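Local coordinates for protein soluble inorganic pyrophosphatase (Toxoplasma gondii, PDB 5WRT) that probably hydrolyses inorganic pyrophosphate to orthophosphate as a magnesium-dependent type I enzyme, at residues R26-P29 with W30-I33; Q169-S172 with V173-E177; I187-W190 with F191-K195. All blocks are in the same frame, centred on the assembly; numbering follows the deposited sequence.

Interaction 1. Residues R26-P29 with W30-I33; sequences RLSP and WHDI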
ATOM      1  N   ARG A  26     -30.236  12.804  18.302  1.00 53.36           N
ATOM      2  CA  ARG A  26     -29.020  12.906  17.509  1.00 50.72           C
ATOM      3  C   ARG A  26     -27.836  13.269  18.401  1.00 47.38           C
ATOM      4  O   ARG A  26     -27.988  13.910  19.441  1.00 49.42           O
ATOM      5  CB  ARG A  26     -29.187  13.954  16.402  1.00 50.57           C
ATOM      6  CG  ARG A  26     -30.105  13.531  15.262  1.00 54.18           C
ATOM      7  N   LEU A  27     -26.641  12.853  17.988  1.00 43.54           N
ATOM      8  CA  LEU A  27     -25.450  13.180  18.763  1.00 44.27           C
ATOM      9  C   LEU A  27     -24.214  13.134  17.874  1.00 41.03           C
ATOM     10  O   LEU A  27     -24.172  12.416  16.873  1.00 40.22           O
ATOM     11  CB  LEU A  27     -25.288  12.240  19.967  1.00 43.96           C
ATOM     12  CG  LEU A  27     -24.593  10.889  19.823  1.00 44.95           C
ATOM     13  CD1 LEU A  27     -24.178  10.375  21.193  1.00 45.17           C
ATOM     14  CD2 LEU A  27     -25.515   9.899  19.158  1.00 45.25           C
ATOM     15  N   SER A  28     -23.209  13.919  18.263  1.00 38.00           N
ATOM     16  CA  SER A  28     -21.948  14.006  17.536  1.00 36.59           C
ATOM     17  C   SER A  28     -21.049  12.825  17.888  1.00 35.66           C
ATOM     18  O   SER A  28     -20.791  12.581  19.071  1.00 33.95           O
ATOM     19  CB  SER A  28     -21.236  15.317  17.863  1.00 35.22           C
ATOM     20  OG  SER A  28     -19.930  15.349  17.313  1.00 34.10           O
ATOM     21  N   PRO A  29     -20.555  12.076  16.899  1.00 34.07           N
ATOM     22  CA  PRO A  29     -19.580  11.015  17.200  1.00 32.50           C
ATOM     23  C   PRO A  29     -18.291  11.530  17.809  1.00 31.67           C
ATOM     24  O   PRO A  29     -17.603  10.763  18.493  1.00 32.71           O
ATOM     25  CB  PRO A  29     -19.325  10.367  15.831  1.00 30.94           C
ATOM     26  CG  PRO A  29     -19.814  11.358  14.822  1.00 31.92           C
ATOM     27  CD  PRO A  29     -20.934  12.101  15.475  1.00 33.27           C
ATOM     28  N   TRP A  30     -17.936  12.795  17.584  1.00 31.18           N
ATOM     29  CA  TRP A  30     -16.719  13.355  18.155  1.00 29.89           C
ATOM     30  C   TRP A  30     -16.945  13.927  19.548  1.00 30.96           C
ATOM     31  O   TRP A  30     -16.103  13.747  20.434  1.00 30.34           O
ATOM     32  CB  TRP A  30     -16.153  14.445  17.239  1.00 30.50           C
ATOM     33  CG  TRP A  30     -14.798  14.937  17.665  1.00 28.87           C
ATOM     34  CD1 TRP A  30     -13.782  14.187  18.185  1.00 28.45           C
ATOM     35  CD2 TRP A  30     -14.310  16.286  17.610  1.00 30.35           C
ATOM     36  NE1 TRP A  30     -12.695  14.982  18.455  1.00 29.65           N
ATOM     37  CE2 TRP A  30     -12.993  16.275  18.111  1.00 30.60           C
ATOM     38  CE3 TRP A  30     -14.860  17.500  17.185  1.00 31.54           C
ATOM     39  CZ2 TRP A  30     -12.218  17.432  18.199  1.00 29.92           C
ATOM     40  CZ3 TRP A  30     -14.088  18.647  17.272  1.00 31.37           C
ATOM     41  CH2 TRP A  30     -12.781  18.603  17.776  1.00 31.22           C
ATOM     42  N   HIS A  31     -18.069  14.612  19.760  1.00 32.25           N
ATOM     43  CA  HIS A  31     -18.313  15.316  21.012  1.00 32.39           C
ATOM     44  C   HIS A  31     -19.069  14.479  22.039  1.00 32.56           C
ATOM     45  O   HIS A  31     -18.730  14.522  23.226  1.00 32.79           O
ATOM     46  CB  HIS A  31     -19.100  16.604  20.759  1.00 32.96           C
ATOM     47  CG  HIS A  31     -18.376  17.611  19.927  1.00 34.72           C
ATOM     48  ND1 HIS A  31     -17.221  18.234  20.347  1.00 32.76           N
ATOM     49  CD2 HIS A  31     -18.653  18.115  18.702  1.00 32.91           C
ATOM     50  CE1 HIS A  31     -16.813  19.073  19.413  1.00 33.30           C
ATOM     51  NE2 HIS A  31     -17.663  19.019  18.404  1.00 35.00           N
ATOM     52  N   ASP A  32     -20.092  13.728  21.629  1.00 32.43           N
ATOM     53  CA  ASP A  32     -21.018  13.166  22.601  1.00 36.09           C
ATOM     54  C   ASP A  32     -20.851  11.671  22.833  1.00 34.70           C
ATOM     55  O   ASP A  32     -21.509  11.129  23.722  1.00 37.14           O
ATOM     56  CB  ASP A  32     -22.460  13.438  22.163  1.00 36.86           C
ATOM     57  CG  ASP A  32     -22.664  14.843  21.624  1.00 38.18           C
ATOM     58  OD1 ASP A  32     -22.249  15.825  22.274  1.00 35.74           O
ATOM     59  OD2 ASP A  32     -23.229  14.956  20.508  1.00 39.52           O
ATOM     60  N   ILE A  33     -19.988  10.998  22.080  1.00 33.47           N
ATOM     61  CA  ILE A  33     -19.674   9.592  22.350  1.00 33.21           C
ATOM     62  C   ILE A  33     -18.548   9.522  23.371  1.00 32.44           C
ATOM     63  O   ILE A  33     -17.502  10.155  23.175  1.00 31.96           O
ATOM     64  CB  ILE A  33     -19.319   8.838  21.064  1.00 33.05           C
ATOM     65  CG1 ILE A  33     -20.553   8.725  20.173  1.00 33.43           C
ATOM     66  CG2 ILE A  33     -18.771   7.453  21.384  1.00 30.80           C
ATOM     67  CD1 ILE A  33     -20.372   7.811  18.999  1.00 35.02           C
TER

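Interaction 2. Residues Q169-S172 with V173-E177; sequences QLNS and VADVE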
ATOM      1  N   GLN A 169      -6.391 -12.698  22.674  1.00 35.21           N
ATOM      2  CA  GLN A 169      -5.043 -13.165  22.386  1.00 35.34           C
ATOM      3  C   GLN A 169      -4.091 -12.050  21.978  1.00 34.73           C
ATOM      4  O   GLN A 169      -2.874 -12.267  21.968  1.00 34.95           O
ATOM      5  CB  GLN A 169      -5.084 -14.213  21.272  1.00 39.15           C
ATOM      6  CG  GLN A 169      -5.570 -15.579  21.711  1.00 40.42           C
ATOM      7  CD  GLN A 169      -5.468 -16.599  20.599  1.00 42.47           C
ATOM      8  OE1 GLN A 169      -6.396 -16.767  19.809  1.00 43.54           O
ATOM      9  NE2 GLN A 169      -4.330 -17.280  20.523  1.00 41.14           N
ATOM     10  N   LEU A 170      -4.607 -10.875  21.632  1.00 31.43           N
ATOM     11  CA  LEU A 170      -3.793  -9.746  21.202  1.00 30.23           C
ATOM     12  C   LEU A 170      -3.771  -8.692  22.301  1.00 29.78           C
ATOM     13  O   LEU A 170      -4.818  -8.145  22.660  1.00 29.47           O
ATOM     14  CB  LEU A 170      -4.327  -9.148  19.899  1.00 29.24           C
ATOM     15  CG  LEU A 170      -4.398 -10.085  18.693  1.00 29.63           C
ATOM     16  CD1 LEU A 170      -5.066  -9.391  17.515  1.00 28.73           C
ATOM     17  CD2 LEU A 170      -3.011 -10.583  18.313  1.00 29.94           C
ATOM     18  N   ASN A 171      -2.581  -8.406  22.831  1.00 29.52           N
ATOM     19  CA  ASN A 171      -2.425  -7.355  23.828  1.00 30.11           C
ATOM     20  C   ASN A 171      -1.290  -6.382  23.540  1.00 28.67           C
ATOM     21  O   ASN A 171      -1.235  -5.333  24.191  1.00 29.96           O
ATOM     22  CB  ASN A 171      -2.216  -7.957  25.227  1.00 31.89           C
ATOM     23  CG  ASN A 171      -3.305  -8.941  25.610  1.00 31.89           C
ATOM     24  OD1 ASN A 171      -4.463  -8.561  25.783  1.00 32.03           O
ATOM     25  ND2 ASN A 171      -2.942 -10.212  25.740  1.00 33.07           N
ATOM     26  N   SER A 172      -0.397  -6.679  22.599  1.00 28.94           N
ATOM     27  CA  SER A 172       0.658  -5.745  22.230  1.00 29.19           C
ATOM     28  C   SER A 172       1.109  -6.033  20.802  1.00 29.12           C
ATOM     29  O   SER A 172       0.635  -6.970  20.153  1.00 29.80           O
ATOM     30  CB  SER A 172       1.835  -5.803  23.208  1.00 31.96           C
ATOM     31  OG  SER A 172       2.546  -4.573  23.199  1.00 31.08           O
ATOM     32  N   VAL A 173       2.041  -5.203  20.322  1.00 29.50           N
ATOM     33  CA  VAL A 173       2.605  -5.359  18.981  1.00 29.82           C
ATOM     34  C   VAL A 173       3.154  -6.766  18.779  1.00 30.90           C
ATOM     35  O   VAL A 173       2.981  -7.368  17.712  1.00 30.51           O
ATOM     36  CB  VAL A 173       3.692  -4.295  18.739  1.00 30.49           C
ATOM     37  CG1 VAL A 173       4.355  -4.509  17.385  1.00 29.95           C
ATOM     38  CG2 VAL A 173       3.100  -2.898  18.839  1.00 28.19           C
ATOM     39  N   ALA A 174       3.829  -7.307  19.797  1.00 30.98           N
ATOM     40  CA  ALA A 174       4.469  -8.611  19.653  1.00 32.18           C
ATOM     41  C   ALA A 174       3.457  -9.700  19.318  1.00 31.63           C
ATOM     42  O   ALA A 174       3.747 -10.601  18.522  1.00 31.53           O
ATOM     43  CB  ALA A 174       5.232  -8.960  20.931  1.00 32.52           C
ATOM     44  N   ASP A 175       2.263  -9.639  19.915  1.00 30.20           N
ATOM     45  CA  ASP A 175       1.225 -10.612  19.586  1.00 30.75           C
ATOM     46  C   ASP A 175       0.759 -10.458  18.143  1.00 32.14           C
ATOM     47  O   ASP A 175       0.470 -11.455  17.470  1.00 32.72           O
ATOM     48  CB  ASP A 175       0.048 -10.477  20.551  1.00 30.92           C
ATOM     49  CG  ASP A 175       0.439 -10.751  21.988  1.00 31.93           C
ATOM     50  OD1 ASP A 175       1.331 -11.597  22.211  1.00 33.09           O
ATOM     51  OD2 ASP A 175      -0.146 -10.125  22.896  1.00 31.17           O
ATOM     52  N   VAL A 176       0.674  -9.221  17.653  1.00 30.74           N
ATOM     53  CA  VAL A 176       0.269  -8.996  16.269  1.00 30.09           C
ATOM     54  C   VAL A 176       1.316  -9.553  15.314  1.00 30.72           C
ATOM     55  O   VAL A 176       0.991 -10.258  14.352  1.00 31.10           O
ATOM     56  CB  VAL A 176       0.015  -7.498  16.020  1.00 27.46           C
ATOM     57  CG1 VAL A 176      -0.457  -7.269  14.591  1.00 27.47           C
ATOM     58  CG2 VAL A 176      -0.995  -6.956  17.018  1.00 26.87           C
ATOM     59  N   GLU A 177       2.589  -9.236  15.561  1.00 31.17           N
ATOM     60  CA  GLU A 177       3.667  -9.796  14.750  1.00 32.29           C
ATOM     61  C   GLU A 177       3.652 -11.321  14.768  1.00 35.61           C
ATOM     62  O   GLU A 177       4.034 -11.957  13.779  1.00 36.11           O
ATOM     63  CB  GLU A 177       5.018  -9.271  15.243  1.00 32.14           C
ATOM     64  CG  GLU A 177       5.249  -7.771  15.035  1.00 31.25           C
ATOM     65  CD  GLU A 177       5.540  -7.374  13.592  1.00 34.92           C
ATOM     66  OE1 GLU A 177       6.234  -6.353  13.398  1.00 33.83           O
ATOM     67  OE2 GLU A 177       5.086  -8.069  12.657  1.00 34.69           O
TER
HETATM   68  O   HOH W   1       5.069  -5.775  22.491  1.00 35.38           O

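Interaction 3. Residues I187-W190 with F191-K195; sequences IREW and FRWYK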
ATOM      1  N   ILE A 187       0.610  -1.881   7.573  1.00 23.26           N
ATOM      2  CA  ILE A 187       0.063  -0.580   7.951  1.00 22.87           C
ATOM      3  C   ILE A 187       1.129   0.504   7.846  1.00 23.47           C
ATOM      4  O   ILE A 187       0.865   1.605   7.347  1.00 23.04           O
ATOM      5  CB  ILE A 187      -0.543  -0.647   9.365  1.00 24.12           C
ATOM      6  CG1 ILE A 187      -1.819  -1.490   9.358  1.00 24.40           C
ATOM      7  CG2 ILE A 187      -0.823   0.751   9.899  1.00 23.16           C
ATOM      8  CD1 ILE A 187      -2.258  -1.939  10.734  1.00 22.33           C
ATOM      9  N   ARG A 188       2.351   0.212   8.304  1.00 23.73           N
ATOM     10  CA  ARG A 188       3.427   1.197   8.218  1.00 23.69           C
ATOM     11  C   ARG A 188       3.726   1.561   6.770  1.00 23.14           C
ATOM     12  O   ARG A 188       3.856   2.741   6.428  1.00 22.84           O
ATOM     13  CB  ARG A 188       4.690   0.673   8.904  1.00 23.71           C
ATOM     14  CG  ARG A 188       5.867   1.643   8.805  1.00 24.13           C
ATOM     15  CD  ARG A 188       7.069   1.184   9.620  1.00 26.46           C
ATOM     16  NE  ARG A 188       7.153  -0.270   9.678  1.00 28.14           N
ATOM     17  CZ  ARG A 188       7.277  -0.972  10.799  1.00 28.98           C
ATOM     18  NH1 ARG A 188       7.349  -0.354  11.970  1.00 26.04           N
ATOM     19  NH2 ARG A 188       7.336  -2.295  10.744  1.00 28.80           N
ATOM     20  N   GLU A 189       3.845   0.554   5.901  1.00 23.57           N
ATOM     21  CA  GLU A 189       4.176   0.831   4.509  1.00 24.35           C
ATOM     22  C   GLU A 189       3.019   1.501   3.781  1.00 23.92           C
ATOM     23  O   GLU A 189       3.246   2.292   2.858  1.00 24.16           O
ATOM     24  CB  GLU A 189       4.579  -0.459   3.795  1.00 23.50           C
ATOM     25  CG  GLU A 189       5.859  -1.093   4.332  1.00 25.08           C
ATOM     26  CD  GLU A 189       6.997  -0.100   4.503  1.00 25.95           C
ATOM     27  OE1 GLU A 189       7.171   0.779   3.633  1.00 25.01           O
ATOM     28  OE2 GLU A 189       7.717  -0.198   5.520  1.00 28.00           O
ATOM     29  N   TRP A 190       1.780   1.206   4.181  1.00 24.16           N
ATOM     30  CA  TRP A 190       0.632   1.861   3.564  1.00 23.11           C
ATOM     31  C   TRP A 190       0.676   3.365   3.797  1.00 23.84           C
ATOM     32  O   TRP A 190       0.572   4.156   2.854  1.00 23.89           O
ATOM     33  CB  TRP A 190      -0.670   1.272   4.110  1.00 23.27           C
ATOM     34  CG  TRP A 190      -1.855   1.547   3.234  1.00 23.92           C
ATOM     35  CD1 TRP A 190      -2.408   0.701   2.315  1.00 22.73           C
ATOM     36  CD2 TRP A 190      -2.627   2.753   3.181  1.00 22.66           C
ATOM     37  NE1 TRP A 190      -3.476   1.303   1.699  1.00 24.60           N
ATOM     38  CE2 TRP A 190      -3.632   2.565   2.211  1.00 24.39           C
ATOM     39  CE3 TRP A 190      -2.569   3.974   3.861  1.00 22.95           C
ATOM     40  CZ2 TRP A 190      -4.570   3.550   1.905  1.00 23.00           C
ATOM     41  CZ3 TRP A 190      -3.502   4.951   3.556  1.00 24.04           C
ATOM     42  CH2 TRP A 190      -4.487   4.733   2.586  1.00 23.54           C
ATOM     43  N   PHE A 191       0.840   3.779   5.053  1.00 23.11           N
ATOM     44  CA  PHE A 191       0.852   5.200   5.371  1.00 24.00           C
ATOM     45  C   PHE A 191       2.166   5.879   5.008  1.00 26.29           C
ATOM     46  O   PHE A 191       2.204   7.110   4.920  1.00 26.78           O
ATOM     47  CB  PHE A 191       0.529   5.403   6.851  1.00 24.18           C
ATOM     48  CG  PHE A 191      -0.928   5.229   7.168  1.00 24.47           C
ATOM     49  CD1 PHE A 191      -1.839   6.228   6.862  1.00 24.67           C
ATOM     50  CD2 PHE A 191      -1.394   4.058   7.742  1.00 22.72           C
ATOM     51  CE1 PHE A 191      -3.185   6.069   7.140  1.00 24.96           C
ATOM     52  CE2 PHE A 191      -2.740   3.893   8.021  1.00 24.31           C
ATOM     53  CZ  PHE A 191      -3.636   4.901   7.720  1.00 22.67           C
ATOM     54  N   ARG A 192       3.236   5.113   4.788  1.00 24.49           N
ATOM     55  CA  ARG A 192       4.478   5.718   4.315  1.00 26.00           C
ATOM     56  C   ARG A 192       4.361   6.152   2.858  1.00 27.41           C
ATOM     57  O   ARG A 192       4.890   7.201   2.474  1.00 27.99           O
ATOM     58  CB  ARG A 192       5.647   4.746   4.483  1.00 25.48           C
ATOM     59  CG  ARG A 192       7.014   5.390   4.263  1.00 26.24           C
ATOM     60  CD  ARG A 192       8.016   4.417   3.657  1.00 25.16           C
ATOM     61  NE  ARG A 192       8.259   3.260   4.512  1.00 27.53           N
ATOM     62  CZ  ARG A 192       9.140   3.236   5.509  1.00 27.72           C
ATOM     63  NH1 ARG A 192       9.873   4.309   5.779  1.00 26.56           N
ATOM     64  NH2 ARG A 192       9.292   2.135   6.232  1.00 25.24           N
ATOM     65  N   TRP A 193       3.662   5.367   2.037  1.00 25.19           N
ATOM     66  CA  TRP A 193       3.700   5.525   0.591  1.00 25.92           C
ATOM     67  C   TRP A 193       2.437   6.123  -0.017  1.00 26.29           C
ATOM     68  O   TRP A 193       2.472   6.520  -1.186  1.00 27.84           O
ATOM     69  CB  TRP A 193       3.972   4.165  -0.074  1.00 24.93           C
ATOM     70  CG  TRP A 193       5.361   3.644   0.147  1.00 25.70           C
ATOM     71  CD1 TRP A 193       5.751   2.706   1.061  1.00 24.99           C
ATOM     72  CD2 TRP A 193       6.543   4.025  -0.567  1.00 26.97           C
ATOM     73  NE1 TRP A 193       7.103   2.485   0.964  1.00 25.08           N
ATOM     74  CE2 TRP A 193       7.615   3.282  -0.028  1.00 26.61           C
ATOM     75  CE3 TRP A 193       6.803   4.923  -1.607  1.00 27.80           C
ATOM     76  CZ2 TRP A 193       8.922   3.410  -0.493  1.00 27.10           C
ATOM     77  CZ3 TRP A 193       8.101   5.048  -2.068  1.00 29.35           C
ATOM     78  CH2 TRP A 193       9.144   4.296  -1.511  1.00 28.18           C
ATOM     79  N   TYR A 194       1.331   6.205   0.727  1.00 27.84           N
ATOM     80  CA  TYR A 194       0.039   6.455   0.087  1.00 29.82           C
ATOM     81  C   TYR A 194      -0.108   7.866  -0.479  1.00 31.09           C
ATOM     82  O   TYR A 194      -1.028   8.103  -1.268  1.00 31.37           O
ATOM     83  CB  TYR A 194      -1.108   6.164   1.058  1.00 27.63           C
ATOM     84  CG  TYR A 194      -1.362   7.232   2.095  1.00 28.03           C
ATOM     85  CD1 TYR A 194      -0.394   7.561   3.034  1.00 29.12           C
ATOM     86  CD2 TYR A 194      -2.576   7.904   2.142  1.00 29.28           C
ATOM     87  CE1 TYR A 194      -0.627   8.533   3.988  1.00 28.91           C
ATOM     88  CE2 TYR A 194      -2.820   8.877   3.092  1.00 29.79           C
ATOM     89  CZ  TYR A 194      -1.840   9.188   4.014  1.00 31.53           C
ATOM     90  OH  TYR A 194      -2.076  10.156   4.964  1.00 33.17           O
ATOM     91  N   LYS A 195       0.758   8.804  -0.108  1.00 32.35           N
ATOM     92  CA  LYS A 195       0.677  10.153  -0.652  1.00 33.34           C
ATOM     93  C   LYS A 195       1.756  10.431  -1.695  1.00 34.48           C
ATOM     94  O   LYS A 195       1.932  11.585  -2.099  1.00 34.51           O
ATOM     95  CB  LYS A 195       0.758  11.181   0.477  1.00 33.38           C
ATOM     96  CG  LYS A 195      -0.448  11.208   1.401  1.00 34.82           C
ATOM     97  CD  LYS A 195      -0.218  12.188   2.545  1.00 37.02           C
ATOM     98  CE  LYS A 195      -1.549  12.691   3.116  1.00 39.68           C
ATOM     99  NZ  LYS A 195      -1.498  14.115   3.594  1.00 40.22           N
TER

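Interaction 1. Residues R26-P29 with W30-I33
Ser28 OG is gripped by two consecutive backbone N-H groups of the turn that follows it. His31 N donates to Ser28 OG at 3.2 Å and nearly straight (160°), while Trp30 N reaches the same Ser28 OG at 3.3 Å over a more bent N-H...O path (137°). Thr70, whose OG1 hydrogen-bonds to this hydroxyl, is a third partner, so the buried oxygen is well satisfied. The torsion accounts for the placement: with OG anti to the backbone N of Ser28 (chi1 172°), it lies beside the carbonyl carbon, on the side where the chain continues. The His31 ring brings CD2 to 3.3 Å from Ser28 OG, while its ND1 turns to Tyr228 OH.

The backbone of Ser28 is bound as well. Asp32 N donates to Ser28 O at 2.9 Å, and Ile33 N adds a weak bond to that oxygen. Asp32 bends back so that OD2 faces Ser28 N; the modelled length of that bond is unusually short and its exact value doubtful. Asp32 CB also packs on Leu27 CD1 at 3.6 Å as the two side chains run past each other in opposite directions. Beyond it, Ile33 CG1 touches Leu27 CD1 at 4.1 Å, and Ile33 CD1 lies 4.2 Å from Pro29 CB.

Trp30 NE1 is held by Thr99 O, and the Pro29 side chain lies about 7 Å from that of Glu52, a magnesium ligand of this protein. A serine whose OG takes the second and third following N-H groups, and whose carbonyl takes the fourth, defines an ST motif, here turning the chain out of strand 26-27.

Interaction 2. Residues Q169-S172 with V173-E177
The carboxylate of Asp175 and the side-chain amide of Asn171 stand almost perpendicular, their planes 78° apart, with Asp175 OD2 3.8 Å from Asn171 CB. The amide's polar end is engaged differently: its OD1 accepts from Lys140 NZ, which also binds Leu170 O. The two residues are joined instead by a bond from backbone to carboxylate. Asn171 N donates to Asp175 OD2 at 3.0 Å (153°), using the anti lone pair, the one pointing away from OD1. Ser172 N adds a weak bond to the same OD2 at 3.5 Å. With CG anti to its carbonyl carbon (chi1 -62°), the Asp175 carboxylate is carried back over the start of helix 173-179.

Ser172 occupies the N-cap, yet its hydroxyl makes no capping bond. A water stands in, 2.9 Å from Ser172 OG and accepting weakly from Ala174 N. Val176 N and Asp175 N both bond weakly to Ser172 O. On the buried side Leu170 CD2 packs 3.8 Å from Asp175 CB and 4.3 Å from Val176 CG2, with Leu142 of strand 136-149 touching both Leu170 and Val176.

Asp175 thus supplies, weakly, one half of a capping box. Its OD1 forms a salt bridge with Arg178, and this positive charge, together with the N-terminal end of the helix, would be expected to favour the ionised carboxylate.

Interaction 3. Residues I187-W190 with F191-K195
Trp190 turns the edge of its six-membered ring toward the face of Phe191 in a T-shaped pair, with centroids 4.9 Å apart and planes at 66°. Trp190 CE3 sits over the middle of the Phe191 ring, 3.7 Å above its plane. Against Tyr194 the geometry changes: the planes are near parallel, but the rings are slid apart and barely overlap, so contact is made at the rims, Trp190 CZ3 to Tyr194 CD2 at 3.4 Å. The tyrosine covers the indole mainly with CB, a CH-pi contact 3.9 Å from the six-ring centroid of Trp190. Tyr194 CG lies between its backbone N and carbonyl carbon (chi1 78°), which sets CB and the near rim of the ring against Trp190, with Lys195 CG over a face of the tyrosine ring. The Trp190 indole is also fixed at NE1 by Thr88 O, and Ile187 CG2 packs against Phe191 CD2.

The helix around 187-193 packs against the curled sheet forming the barrel of type I pyrophosphatases. Phe191 meets Met147 and Lys156 on its strands, and the Tyr194 side chain comes within about 5 Å of that of Asp154, a magnesium ligand.

Away from the aromatic cluster, Glu189 and Arg192 lie side by side and pair side-on. Arg192 NE binds Glu189 OE1 at 2.8 Å, and Arg192 NH2 binds Glu189 OE2 at 2.9 Å. Both oxygens are met on their syn sides; the carboxylate and guanidinium planes are only 19° apart, though NE comes in somewhat out of the carboxylate plane. The double grip fixes the guanidinium's rotation; its NH1 bridges to Glu209. Trp193 NE1 gives Glu189 OE1 a weak bond, its stronger partner being Gly182 O of the second subunit, whose Trp91 meets the Trp193 ring edge to face.

In the fold
Along the chain the three contacts come in series, all of them local. Interaction 1 begins on strand 26-27 of the small antiparallel sheet and runs into the loop after it; its centre lies 31 Å from that of interaction 2 and 30 Å from that of interaction 3. Interactions 2 and 3 sit on successive helices, 173-179 and 183-193; their centres are 21 Å apart, their nearest atoms about 5 Å. Both pack on strand 136-149 of the mixed sheet that also carries magnesium ligands. Interactions 1 and 3 have side chains about 10 and 8 Å from a bound magnesium ion (Trp30 and Tyr194), on opposite sides of the chain's centre; interaction 2 lies away from the metal site, and only interaction 3 touches the second subunit.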